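Gram-negative insecticidal protein (Chromobacterium piscinae, PDB 6FBM) is an insecticidal toxin of the MACPF family that probably acts by assembling into pores in membranes of insect cells. Local coordinates at residues D76-I81 and I119-S123; I81-R85 and S307-K313; S106-T110 and Y183-S187; S187-K191 and F378-V382; P312-K316 and M522-H526. One frame throughout, in Å; residues are numbered along the deposited sequence.

Contact 1: D76-I81 and I119-S123; sequences DVSKEI and ITYSS
Ile81 and Tyr121 meet in a CH-pi contact: the CD1 methyl of Ile81 lies 3.4 Å from the centroid of the Tyr121 ring and 5° off its normal. CG1 of Ile81 stands opposite the backbone N (chi1 -167°), and the bend at chi2 then lays the methyl over the ring centre, while Ile81 CB adds a contact of 3.6 Å with Tyr121 CE2. The opposite face of the ring is met near its rim by Ile119 CG2. Strands 76-78 and 120-123 hold the pair in place, running antiparallel with axes 4.7 Å apart. Hydrogen-bonded pairs Asp76-Ser123 and Ser78-Tyr121 flank the non-hydrogen-bonded pair Val77-Ser122; Tyr121 N reaches Ser78 O at 2.8 Å and 172°. On the other face of the sheet Val77 divides its methyls, CG1 going to Thr120 CG2 (3.9 Å) and CG2 to Ser122 CB (3.8 Å). An ST turn, Glu80 N to Ser78 OG at 3.1 Å, ends the strand, and Glu80 caps Glu82 N of the following helix. Tyr121 OH bonds Asp113 O. Tyr84 of helix 81-88 packs on Tyr121, helix 198-209 on Val77 and Thr120, and strand 179-187 pairs with the far edge of strand 120-134.

Contact 2: I81-R85 and S307-K313; sequences IEEYR and SQQSIPK
Glu82 reaches from the first turn of helix 81-88 to the backbone of segment 307-313. Beyond CB the chain leaves with CG opposite the carbonyl carbon (chi1 -59°) and bends again at chi2 (-49°), a hooked course that brings CG and then CD alongside Ser310 OG, CD at 3.8 Å. At the tip the two oxygens part company. OE1 accepts from Ile311 N at 2.8 Å in a nearly straight bond, met on the syn side but well out of the carboxylate plane, and it also touches Ile311 CG1 (3.4 Å). OE2 turns its syn lone pair to Arg85 NH1 at 2.9 Å, a salt bridge one helical turn along, and has a second cationic partner in Lys99. Arg85 in turn presents the edge of its guanidinium to two carbonyls: NH1 to Gln309 O (3.0 Å) and NH2 to Ser307 O (2.8 Å), both near the guanidinium plane, with Ile311 CD1 over one face. Ile81 adds an apolar touch, CG2 to Ile311 CB at 3.9 Å. Lys313 NZ passes close to that methyl but is bonded to the carbonyls of Leu116 and Gln114. An i to i+3 Glu-Arg pair thus clamps an irregular segment through its backbone. In sequence the helix falls between strands 64-78 and 120-134, which pair with each other, a position consistent with the first helical cluster of the MACPF fold.

Contact 3: S106-T110 and Y183-S187; sequences SVDFT and YSAAS
Ser184 turns its hydroxyl to Asp108, and Phe109 its ring to Ala185, through two first torsions. Chi1 of Ser184 is 69°, which sets OG between the backbone N and the carbonyl carbon and aims it out of strand 179-187; chi1 of Phe109 is -51°, which directs the ring toward the same strand. Ser184 OG then donates to Asp108 O at 2.7 Å. The angle at that oxygen, C=O...OG, is 114°, and the hydroxyl lies in the carbonyl plane, on a lone pair. Ser184 CB packs against Asp108 CB at 3.6 Å, so the hydrogen bond is accompanied by close side-chain contact. The ring of Phe109 comes in by its edge: CE1 stands 3.4 Å from Ala185 O, near the ring plane, and CD1 lies 4.1 Å from Ala186 CB. Asp108 CB itself lies over one face of the ring, toward the rim. Tyr84 and Tyr121 both make edge-to-face contacts with Phe109, joining helix 81-88 and strand 120-134 to the same cluster. Phe109 is the first residue to leave the helical conformation of helix 102-108. The carbonyl of Asp108, at the helix end, is met by the Ser184 hydroxyl, while Val107 O bonds Arg235 of strand 232-239. In this buried setting those two carbonyls find donors on neighbouring strands; Ala185 O is already bonded by Ser122 OG, so the ring edge is at most a weak addition.

Contact 4: S187-K191 and F378-V382; sequences SKTLK and FDLGV
Lys188, Lys191 and Asp379 form a salt-bridge network linking the loop after strand 179-187, in the MACPF part of the chain, to the loop between strands 373-376 and 383-384 in the Vps62-related C-terminal part. Both lysines cross the aspartate at about a right angle. Lys188, bent at chi2 and chi3, brings NZ into a hydrogen bond with Asp379 O at 3.0 Å, tilted from the carbonyl plane, and into a salt bridge with the carboxylate oxygen OD2 of Asp379 at 3.6 Å. Lys191 NZ approaches both carboxylate oxygens, but its hydrogen bonds to them are weak, the shorter being 3.3 Å to Asp379 OD1. Two ammonium groups therefore share one carboxylate, and their joint field would be expected to favour its charged form. CG of Asp379 opposite the backbone N (chi1 -175°) turns the carboxylate toward these amines. Next to the charged groups the two loops come close. Gly381, with positive phi and no side chain, allows its CA to lie 3.8 Å from Lys191 CG. Leu190 sits on the following peptides: its CB is 3.4 Å from Gly381 O, while its CD1 meets Val382 CG1 at 3.8 Å. Asp376 supports the loop from behind, its OD1 accepting from Leu380 N, and Tyr415 OH bonds Gly381 O. In the 3-10 segment 189-190 the helical backbone offers an amide that is linked to the facing loop by water: the water molecule accepts from Leu190 N at 3.1 Å and donates to Leu380 O at 2.9 Å.

Contact 5: P312-K316 and M522-H526; sequences PKVDK and MLSQH
Val314 and Pro312 lie on an extended, irregular segment that runs past the C-terminal end of helix 516-524, where Met522, Leu523 and His526 face it. The backbones keep their distance, Val314 CA being 7.7 Å from Leu523 CA, so side chains fill the space between. After the helix the chain curls back through a bond from His526 N to Leu523 O (3.1 Å), and this turn presents the imidazole to segment 312-316. Val314 serves as the wedge. Its CG2 methyl stands 3.8 Å from the centroid of the His526 ring and only 6° off the normal, a CH-pi contact over the centre of one face. The other methyl, CG1, lies opposite the backbone N (chi1 171°) and meets Met522 CE at 3.8 Å. Met522, bent at chi2 and chi3, crosses the valine at about a right angle, its SD close to both methyls. CE1 of His526 comes obliquely to the residues before Val314, 3.7 Å from Pro312 CB and 3.3 Å from Lys313 O. NE2 is also near that carbonyl, but the angle is too poor for a hydrogen bond. At the far end Lys316 CG and Met522 CG lie 4.3 Å apart. Phe378 and Met529 also pack on Val314 and Leu523. The imidazole's other nitrogen, ND1, is bonded to Gln115 OE1, and Lys313 NZ turns away to the carbonyls of Leu116 and Gln114. What results is an interface held mainly by dispersion, the methyl-to-ring contact included, with Gln115 probably fixing the ring's rotation together with the packing of Val314 on its face.

From the N terminus, contact 1 closes the first loop, bringing strand 64-78 alongside strand 120-134 around an excursion rich in helices. Contact 2 starts at Ile81, shared with contact 1, which it crosses, and closes a much longer loop. Contact 3 lies wholly within that longer loop; it starts in the helical excursion and crosses contact 1, tying helix 102-108 to strand 179-187 of the same sheet. Contact 4 takes over at Ser187, where contact 3 ends, crosses contact 2 and joins the MACPF part to the C-terminal part. Contact 5 begins on Pro312 and Lys313, where contact 2 ends, crosses contact 4 and brings back the last helix; Phe378 touches Val314 between these two.

Contact 1: D76-I81 and I119-S123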
# COMPACT_ATOMS: atom_id res chain seq x y z
N ASP A 76 24.95 -25.13 22.71
CA ASP A 76 24.84 -26.32 23.55
C ASP A 76 25.17 -27.49 22.68
O ASP A 76 24.51 -27.72 21.69
CB ASP A 76 23.43 -26.46 24.11
CG ASP A 76 23.02 -25.27 24.96
OD1 ASP A 76 23.81 -24.84 25.84
OD2 ASP A 76 21.91 -24.76 24.70
N VAL A 77 26.24 -28.19 23.05
CA VAL A 77 26.80 -29.28 22.26
C VAL A 77 27.06 -30.48 23.17
O VAL A 77 27.59 -30.35 24.27
CB VAL A 77 28.11 -28.85 21.58
CG1 VAL A 77 28.73 -30.00 20.81
CG2 VAL A 77 27.85 -27.67 20.66
N SER A 78 26.67 -31.65 22.70
CA SER A 78 26.95 -32.86 23.44
C SER A 78 26.81 -34.11 22.58
O SER A 78 25.95 -34.20 21.69
CB SER A 78 26.04 -32.97 24.67
OG SER A 78 26.46 -34.05 25.47
N LYS A 79 27.66 -35.09 22.91
CA LYS A 79 27.56 -36.44 22.35
C LYS A 79 26.43 -37.25 22.94
O LYS A 79 26.06 -38.30 22.39
CB LYS A 79 28.88 -37.18 22.55
CG LYS A 79 30.02 -36.60 21.73
CD LYS A 79 31.31 -37.38 22.02
CE LYS A 79 32.25 -37.43 20.83
NZ LYS A 79 33.11 -38.65 20.86
N GLU A 80 25.85 -36.76 24.04
CA GLU A 80 24.89 -37.49 24.83
C GLU A 80 23.61 -36.63 24.89
O GLU A 80 23.64 -35.53 25.42
CB GLU A 80 25.54 -37.79 26.19
CG GLU A 80 24.62 -38.19 27.35
CD GLU A 80 23.59 -39.24 26.95
OE1 GLU A 80 23.96 -40.16 26.19
OE2 GLU A 80 22.42 -39.14 27.40
N ILE A 81 22.51 -37.15 24.34
CA ILE A 81 21.26 -36.39 24.20
C ILE A 81 20.75 -35.82 25.54
O ILE A 81 20.28 -34.67 25.58
CB ILE A 81 20.15 -37.20 23.50
CG1 ILE A 81 18.95 -36.32 23.09
CG2 ILE A 81 19.62 -38.33 24.38
CD1 ILE A 81 19.23 -35.45 21.88
N ILE A 119 25.79 -39.83 17.74
CA ILE A 119 25.36 -38.58 17.13
C ILE A 119 25.76 -37.49 18.11
O ILE A 119 25.61 -37.63 19.35
CB ILE A 119 23.85 -38.53 16.92
CG1 ILE A 119 23.38 -39.69 16.03
CG2 ILE A 119 23.41 -37.19 16.34
CD1 ILE A 119 23.81 -39.62 14.59
N THR A 120 26.28 -36.40 17.56
CA THR A 120 26.53 -35.21 18.35
C THR A 120 25.40 -34.22 18.06
O THR A 120 25.08 -33.93 16.88
CB THR A 120 27.90 -34.60 18.04
OG1 THR A 120 28.92 -35.58 18.32
CG2 THR A 120 28.13 -33.35 18.90
N TYR A 121 24.82 -33.71 19.14
CA TYR A 121 23.71 -32.81 19.09
C TYR A 121 24.25 -31.41 19.37
O TYR A 121 24.88 -31.19 20.42
CB TYR A 121 22.68 -33.22 20.16
CG TYR A 121 22.25 -34.66 20.01
CD1 TYR A 121 21.32 -35.02 19.05
CD2 TYR A 121 22.80 -35.66 20.81
CE1 TYR A 121 20.93 -36.34 18.90
CE2 TYR A 121 22.42 -36.98 20.66
CZ TYR A 121 21.48 -37.31 19.70
OH TYR A 121 21.10 -38.64 19.53
N SER A 122 24.04 -30.48 18.43
CA SER A 122 24.45 -29.10 18.64
C SER A 122 23.29 -28.17 18.36
O SER A 122 22.55 -28.34 17.38
CB SER A 122 25.64 -28.73 17.75
OG SER A 122 25.35 -28.94 16.37
N SER A 123 23.14 -27.17 19.23
CA SER A 123 22.29 -26.02 18.96
C SER A 123 23.18 -24.81 18.95
O SER A 123 23.76 -24.46 19.98
CB SER A 123 21.21 -25.89 20.03
OG SER A 123 20.57 -24.62 19.99

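Contact 2: I81-R85 and S307-K313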
# COMPACT_ATOMS: atom_id res chain seq x y z
N ILE A 81 22.51 -37.15 24.34
CA ILE A 81 21.26 -36.39 24.20
C ILE A 81 20.75 -35.82 25.54
O ILE A 81 20.28 -34.67 25.58
CB ILE A 81 20.15 -37.20 23.50
CG1 ILE A 81 18.95 -36.32 23.09
CG2 ILE A 81 19.62 -38.33 24.38
CD1 ILE A 81 19.23 -35.45 21.88
N GLU A 82 20.85 -36.59 26.62
CA GLU A 82 20.37 -36.13 27.93
C GLU A 82 21.21 -34.99 28.48
O GLU A 82 20.70 -34.14 29.22
CB GLU A 82 20.35 -37.27 28.96
CG GLU A 82 19.49 -38.48 28.59
CD GLU A 82 18.08 -38.13 28.14
OE1 GLU A 82 17.62 -38.71 27.12
OE2 GLU A 82 17.43 -37.27 28.81
N GLU A 83 22.49 -34.96 28.14
CA GLU A 83 23.35 -33.87 28.58
C GLU A 83 23.03 -32.63 27.73
O GLU A 83 23.01 -31.51 28.26
CB GLU A 83 24.83 -34.27 28.48
CG GLU A 83 25.81 -33.22 29.00
CD GLU A 83 27.25 -33.61 28.73
OE1 GLU A 83 27.87 -33.02 27.81
OE2 GLU A 83 27.74 -34.56 29.41
N TYR A 84 22.78 -32.82 26.44
CA TYR A 84 22.32 -31.73 25.59
C TYR A 84 21.08 -31.05 26.16
O TYR A 84 21.02 -29.83 26.26
CB TYR A 84 22.02 -32.23 24.17
CG TYR A 84 21.34 -31.22 23.31
CD1 TYR A 84 22.06 -30.29 22.58
CD2 TYR A 84 19.95 -31.18 23.23
CE1 TYR A 84 21.41 -29.33 21.80
CE2 TYR A 84 19.30 -30.25 22.45
CZ TYR A 84 20.02 -29.34 21.73
OH TYR A 84 19.35 -28.43 20.96
N ARG A 85 20.10 -31.87 26.52
CA ARG A 85 18.87 -31.40 27.14
C ARG A 85 19.13 -30.59 28.40
O ARG A 85 18.49 -29.56 28.60
CB ARG A 85 17.95 -32.56 27.50
CG ARG A 85 17.43 -33.29 26.29
CD ARG A 85 16.68 -34.52 26.73
NE ARG A 85 15.35 -34.17 27.19
CZ ARG A 85 14.51 -35.01 27.80
NH1 ARG A 85 14.85 -36.27 28.06
NH2 ARG A 85 13.30 -34.56 28.15
N SER A 307 7.93 -35.51 31.33
CA SER A 307 8.92 -34.79 30.53
C SER A 307 10.35 -35.24 30.82
O SER A 307 11.20 -35.16 29.94
CB SER A 307 8.79 -33.28 30.71
OG SER A 307 9.29 -32.86 31.96
N GLN A 308 10.62 -35.72 32.03
CA GLN A 308 11.97 -36.13 32.41
C GLN A 308 12.38 -37.54 31.99
O GLN A 308 13.50 -37.93 32.27
CB GLN A 308 12.18 -35.97 33.91
CG GLN A 308 11.96 -34.56 34.43
CD GLN A 308 12.64 -33.52 33.57
OE1 GLN A 308 13.84 -33.28 33.71
NE2 GLN A 308 11.89 -32.90 32.67
N GLN A 309 11.50 -38.31 31.35
CA GLN A 309 11.89 -39.63 30.84
C GLN A 309 13.04 -39.45 29.86
O GLN A 309 13.05 -38.48 29.09
CB GLN A 309 10.74 -40.34 30.11
CG GLN A 309 9.65 -40.91 31.01
CD GLN A 309 8.54 -41.62 30.22
OE1 GLN A 309 8.64 -42.81 29.88
NE2 GLN A 309 7.48 -40.87 29.90
N SER A 310 13.98 -40.38 29.89
CA SER A 310 15.08 -40.40 28.93
C SER A 310 14.57 -40.67 27.52
O SER A 310 13.53 -41.31 27.31
CB SER A 310 16.11 -41.46 29.31
OG SER A 310 16.95 -40.96 30.34
N ILE A 311 15.32 -40.16 26.55
CA ILE A 311 15.07 -40.45 25.15
C ILE A 311 15.51 -41.89 24.95
O ILE A 311 16.58 -42.27 25.44
CB ILE A 311 15.87 -39.52 24.22
CG1 ILE A 311 15.53 -38.04 24.49
CG2 ILE A 311 15.65 -39.88 22.75
CD1 ILE A 311 14.06 -37.68 24.36
N PRO A 312 14.69 -42.71 24.29
CA PRO A 312 15.13 -44.07 24.01
C PRO A 312 16.32 -44.10 23.03
O PRO A 312 16.32 -43.35 22.05
CB PRO A 312 13.88 -44.74 23.40
CG PRO A 312 12.98 -43.63 22.97
CD PRO A 312 13.27 -42.50 23.93
N LYS A 313 17.32 -44.94 23.31
CA LYS A 313 18.54 -45.00 22.52
C LYS A 313 18.71 -46.35 21.83
O LYS A 313 18.35 -47.38 22.38
CB LYS A 313 19.76 -44.73 23.40
CG LYS A 313 19.75 -43.41 24.16
CD LYS A 313 19.61 -42.21 23.24
CE LYS A 313 20.71 -42.11 22.18
NZ LYS A 313 20.87 -40.75 21.63

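Contact 3: S106-T110 and Y183-S187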
# COMPACT_ATOMS: atom_id res chain seq x y z
N SER A 106 12.39 -32.20 18.81
CA SER A 106 11.87 -32.63 17.51
C SER A 106 11.77 -31.49 16.51
O SER A 106 11.68 -31.73 15.33
CB SER A 106 10.54 -33.37 17.64
OG SER A 106 10.81 -34.64 18.18
N VAL A 107 11.77 -30.27 17.00
CA VAL A 107 11.96 -29.10 16.15
C VAL A 107 13.39 -29.12 15.61
O VAL A 107 13.59 -28.96 14.41
CB VAL A 107 11.61 -27.78 16.88
CG1 VAL A 107 12.10 -26.54 16.08
CG2 VAL A 107 10.11 -27.73 17.14
N ASP A 108 14.36 -29.36 16.48
CA ASP A 108 15.79 -29.28 16.13
C ASP A 108 16.40 -30.51 15.46
O ASP A 108 17.35 -30.38 14.69
CB ASP A 108 16.62 -28.96 17.38
CG ASP A 108 16.33 -27.58 17.95
OD1 ASP A 108 15.88 -26.67 17.19
OD2 ASP A 108 16.55 -27.41 19.16
N PHE A 109 15.89 -31.70 15.79
CA PHE A 109 16.49 -32.97 15.37
C PHE A 109 15.42 -33.96 14.94
O PHE A 109 14.32 -33.96 15.49
CB PHE A 109 17.26 -33.62 16.52
CG PHE A 109 18.23 -32.70 17.20
CD1 PHE A 109 19.34 -32.22 16.54
CD2 PHE A 109 18.02 -32.31 18.52
CE1 PHE A 109 20.24 -31.39 17.17
CE2 PHE A 109 18.90 -31.47 19.16
CZ PHE A 109 20.01 -31.00 18.49
N THR A 110 15.75 -34.82 13.98
CA THR A 110 14.84 -35.89 13.60
C THR A 110 14.72 -36.84 14.78
O THR A 110 15.60 -36.95 15.61
CB THR A 110 15.30 -36.71 12.38
OG1 THR A 110 16.56 -37.34 12.67
CG2 THR A 110 15.40 -35.84 11.12
N TYR A 183 20.61 -22.83 14.68
CA TYR A 183 21.24 -23.68 13.69
C TYR A 183 21.52 -24.95 14.44
O TYR A 183 22.48 -25.03 15.21
CB TYR A 183 22.51 -23.00 13.22
CG TYR A 183 23.28 -23.68 12.11
CD1 TYR A 183 22.81 -23.69 10.81
CD2 TYR A 183 24.53 -24.21 12.35
CE1 TYR A 183 23.55 -24.28 9.81
CE2 TYR A 183 25.27 -24.78 11.34
CZ TYR A 183 24.78 -24.81 10.07
OH TYR A 183 25.53 -25.38 9.08
N SER A 184 20.66 -25.93 14.25
CA SER A 184 20.75 -27.18 15.02
C SER A 184 21.25 -28.33 14.16
O SER A 184 20.79 -28.52 13.03
CB SER A 184 19.41 -27.51 15.68
OG SER A 184 18.46 -27.89 14.72
N ALA A 185 22.19 -29.11 14.71
CA ALA A 185 22.84 -30.16 13.92
C ALA A 185 22.91 -31.46 14.69
O ALA A 185 23.34 -31.50 15.86
CB ALA A 185 24.23 -29.74 13.46
N ALA A 186 22.46 -32.52 14.02
CA ALA A 186 22.73 -33.88 14.43
C ALA A 186 23.91 -34.37 13.59
O ALA A 186 23.74 -34.66 12.41
CB ALA A 186 21.52 -34.76 14.19
N SER A 187 25.09 -34.44 14.21
CA SER A 187 26.31 -34.72 13.46
C SER A 187 26.78 -36.15 13.76
O SER A 187 26.77 -36.59 14.92
CB SER A 187 27.40 -33.73 13.85
OG SER A 187 27.10 -32.42 13.41

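Contact 4: S187-K191 and F378-V382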
# COMPACT_ATOMS: atom_id res chain seq x y z
N SER A 187 25.09 -34.44 14.21
CA SER A 187 26.31 -34.72 13.46
C SER A 187 26.78 -36.15 13.76
O SER A 187 26.77 -36.59 14.92
CB SER A 187 27.40 -33.73 13.85
OG SER A 187 27.10 -32.42 13.41
N LYS A 188 27.18 -36.85 12.70
CA LYS A 188 27.83 -38.12 12.79
C LYS A 188 29.33 -37.82 12.80
O LYS A 188 29.98 -37.82 11.74
CB LYS A 188 27.43 -38.96 11.57
CG LYS A 188 26.13 -39.73 11.84
CD LYS A 188 25.16 -40.03 10.70
CE LYS A 188 25.79 -40.18 9.33
NZ LYS A 188 24.87 -40.96 8.43
N THR A 189 29.90 -37.53 13.98
CA THR A 189 31.27 -37.03 14.03
C THR A 189 32.33 -38.05 13.60
O THR A 189 33.38 -37.69 13.09
CB THR A 189 31.71 -36.48 15.43
OG1 THR A 189 31.54 -37.48 16.43
CG2 THR A 189 30.92 -35.29 15.84
N LEU A 190 32.03 -39.33 13.80
CA LEU A 190 32.92 -40.42 13.42
C LEU A 190 33.16 -40.48 11.91
O LEU A 190 34.11 -41.12 11.46
CB LEU A 190 32.42 -41.77 13.94
CG LEU A 190 32.04 -41.89 15.41
CD1 LEU A 190 31.57 -43.30 15.72
CD2 LEU A 190 33.14 -41.39 16.34
N LYS A 191 32.31 -39.82 11.12
CA LYS A 191 32.54 -39.67 9.68
C LYS A 191 33.23 -38.37 9.27
O LYS A 191 33.24 -38.04 8.09
CB LYS A 191 31.20 -39.79 8.93
CG LYS A 191 30.43 -41.06 9.25
CD LYS A 191 29.33 -41.34 8.25
CE LYS A 191 29.83 -41.89 6.93
NZ LYS A 191 28.82 -41.56 5.88
N PHE A 378 23.39 -48.16 10.67
CA PHE A 378 22.91 -46.78 10.65
C PHE A 378 23.93 -45.79 10.07
O PHE A 378 23.71 -44.58 10.15
CB PHE A 378 22.54 -46.39 12.09
CG PHE A 378 21.67 -47.40 12.76
CD1 PHE A 378 20.37 -47.58 12.33
CD2 PHE A 378 22.15 -48.18 13.77
CE1 PHE A 378 19.56 -48.54 12.90
CE2 PHE A 378 21.36 -49.15 14.36
CZ PHE A 378 20.04 -49.33 13.94
N ASP A 379 25.03 -46.30 9.50
CA ASP A 379 26.01 -45.51 8.77
C ASP A 379 26.54 -44.41 9.66
O ASP A 379 26.55 -43.23 9.31
CB ASP A 379 25.38 -44.94 7.47
CG ASP A 379 26.36 -44.21 6.59
OD1 ASP A 379 27.56 -44.56 6.58
OD2 ASP A 379 25.91 -43.27 5.90
N LEU A 380 26.93 -44.80 10.87
CA LEU A 380 27.45 -43.89 11.87
C LEU A 380 28.94 -43.67 11.81
O LEU A 380 29.45 -42.86 12.56
CB LEU A 380 27.12 -44.44 13.26
CG LEU A 380 25.66 -44.70 13.56
CD1 LEU A 380 25.49 -45.35 14.89
CD2 LEU A 380 24.90 -43.40 13.49
N GLY A 381 29.65 -44.40 10.95
CA GLY A 381 31.11 -44.42 10.93
C GLY A 381 31.76 -45.13 12.10
O GLY A 381 32.91 -44.82 12.44
N VAL A 382 31.06 -46.06 12.73
CA VAL A 382 31.66 -46.90 13.80
C VAL A 382 32.66 -47.94 13.30
O VAL A 382 33.52 -48.40 14.06
CB VAL A 382 30.61 -47.62 14.67
CG1 VAL A 382 29.78 -46.61 15.44
CG2 VAL A 382 29.70 -48.49 13.84
O HOH W 1 29.19 -40.58 14.31

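Contact 5: P312-K316 and M522-H526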
# COMPACT_ATOMS: atom_id res chain seq x y z
N PRO A 312 14.69 -42.71 24.29
CA PRO A 312 15.13 -44.07 24.01
C PRO A 312 16.32 -44.10 23.03
O PRO A 312 16.32 -43.35 22.05
CB PRO A 312 13.88 -44.74 23.40
CG PRO A 312 12.98 -43.63 22.97
CD PRO A 312 13.27 -42.50 23.93
N LYS A 313 17.32 -44.94 23.31
CA LYS A 313 18.54 -45.00 22.52
C LYS A 313 18.71 -46.35 21.83
O LYS A 313 18.35 -47.38 22.38
CB LYS A 313 19.76 -44.73 23.40
CG LYS A 313 19.75 -43.41 24.16
CD LYS A 313 19.61 -42.21 23.24
CE LYS A 313 20.71 -42.11 22.18
NZ LYS A 313 20.87 -40.75 21.63
N VAL A 314 19.26 -46.31 20.62
CA VAL A 314 19.70 -47.48 19.88
C VAL A 314 21.19 -47.59 20.17
O VAL A 314 22.00 -46.94 19.53
CB VAL A 314 19.45 -47.31 18.37
CG1 VAL A 314 20.10 -48.42 17.57
CG2 VAL A 314 17.95 -47.27 18.11
N ASP A 315 21.54 -48.39 21.17
CA ASP A 315 22.93 -48.71 21.50
C ASP A 315 23.51 -49.82 20.60
O ASP A 315 24.72 -49.85 20.37
CB ASP A 315 23.02 -49.13 22.97
CG ASP A 315 22.68 -48.01 23.92
OD1 ASP A 315 23.31 -46.95 23.85
OD2 ASP A 315 21.80 -48.22 24.76
N LYS A 316 22.64 -50.69 20.09
CA LYS A 316 23.05 -51.81 19.28
C LYS A 316 23.22 -51.31 17.84
O LYS A 316 22.27 -51.31 17.06
CB LYS A 316 22.01 -52.94 19.35
CG LYS A 316 21.63 -53.43 20.75
CD LYS A 316 22.51 -54.57 21.18
CE LYS A 316 22.44 -54.89 22.68
NZ LYS A 316 21.39 -55.92 22.97
N MET A 522 14.88 -55.29 18.53
CA MET A 522 15.30 -54.03 19.18
C MET A 522 14.74 -52.81 18.45
O MET A 522 14.19 -51.93 19.09
CB MET A 522 16.84 -53.97 19.24
CG MET A 522 17.45 -52.79 19.98
SD MET A 522 17.47 -51.23 19.07
CE MET A 522 18.21 -51.66 17.51
N LEU A 523 14.84 -52.78 17.12
CA LEU A 523 14.32 -51.67 16.31
C LEU A 523 12.79 -51.53 16.28
O LEU A 523 12.29 -50.40 16.11
CB LEU A 523 14.77 -51.78 14.86
CG LEU A 523 16.18 -51.35 14.46
CD1 LEU A 523 16.34 -51.38 12.95
CD2 LEU A 523 16.50 -49.96 14.99
N SER A 524 12.06 -52.64 16.41
CA SER A 524 10.60 -52.60 16.41
C SER A 524 10.03 -51.87 17.65
O SER A 524 8.88 -51.46 17.62
CB SER A 524 10.00 -54.02 16.30
OG SER A 524 10.02 -54.68 17.57
N GLN A 525 10.84 -51.70 18.70
CA GLN A 525 10.48 -50.90 19.88
C GLN A 525 10.94 -49.41 19.81
O GLN A 525 11.03 -48.74 20.86
CB GLN A 525 11.06 -51.54 21.14
CG GLN A 525 10.85 -53.03 21.27
CD GLN A 525 11.30 -53.52 22.65
OE1 GLN A 525 12.36 -54.17 22.81
NE2 GLN A 525 10.49 -53.22 23.66
N HIS A 526 11.27 -48.91 18.61
CA HIS A 526 11.70 -47.52 18.41
C HIS A 526 10.86 -46.94 17.28
O HIS A 526 10.88 -47.45 16.16
CB HIS A 526 13.21 -47.42 18.07
CG HIS A 526 14.13 -47.66 19.23
ND1 HIS A 526 14.52 -46.66 20.09
CD2 HIS A 526 14.78 -48.77 19.64
CE1 HIS A 526 15.32 -47.17 21.01
NE2 HIS A 526 15.50 -48.45 20.76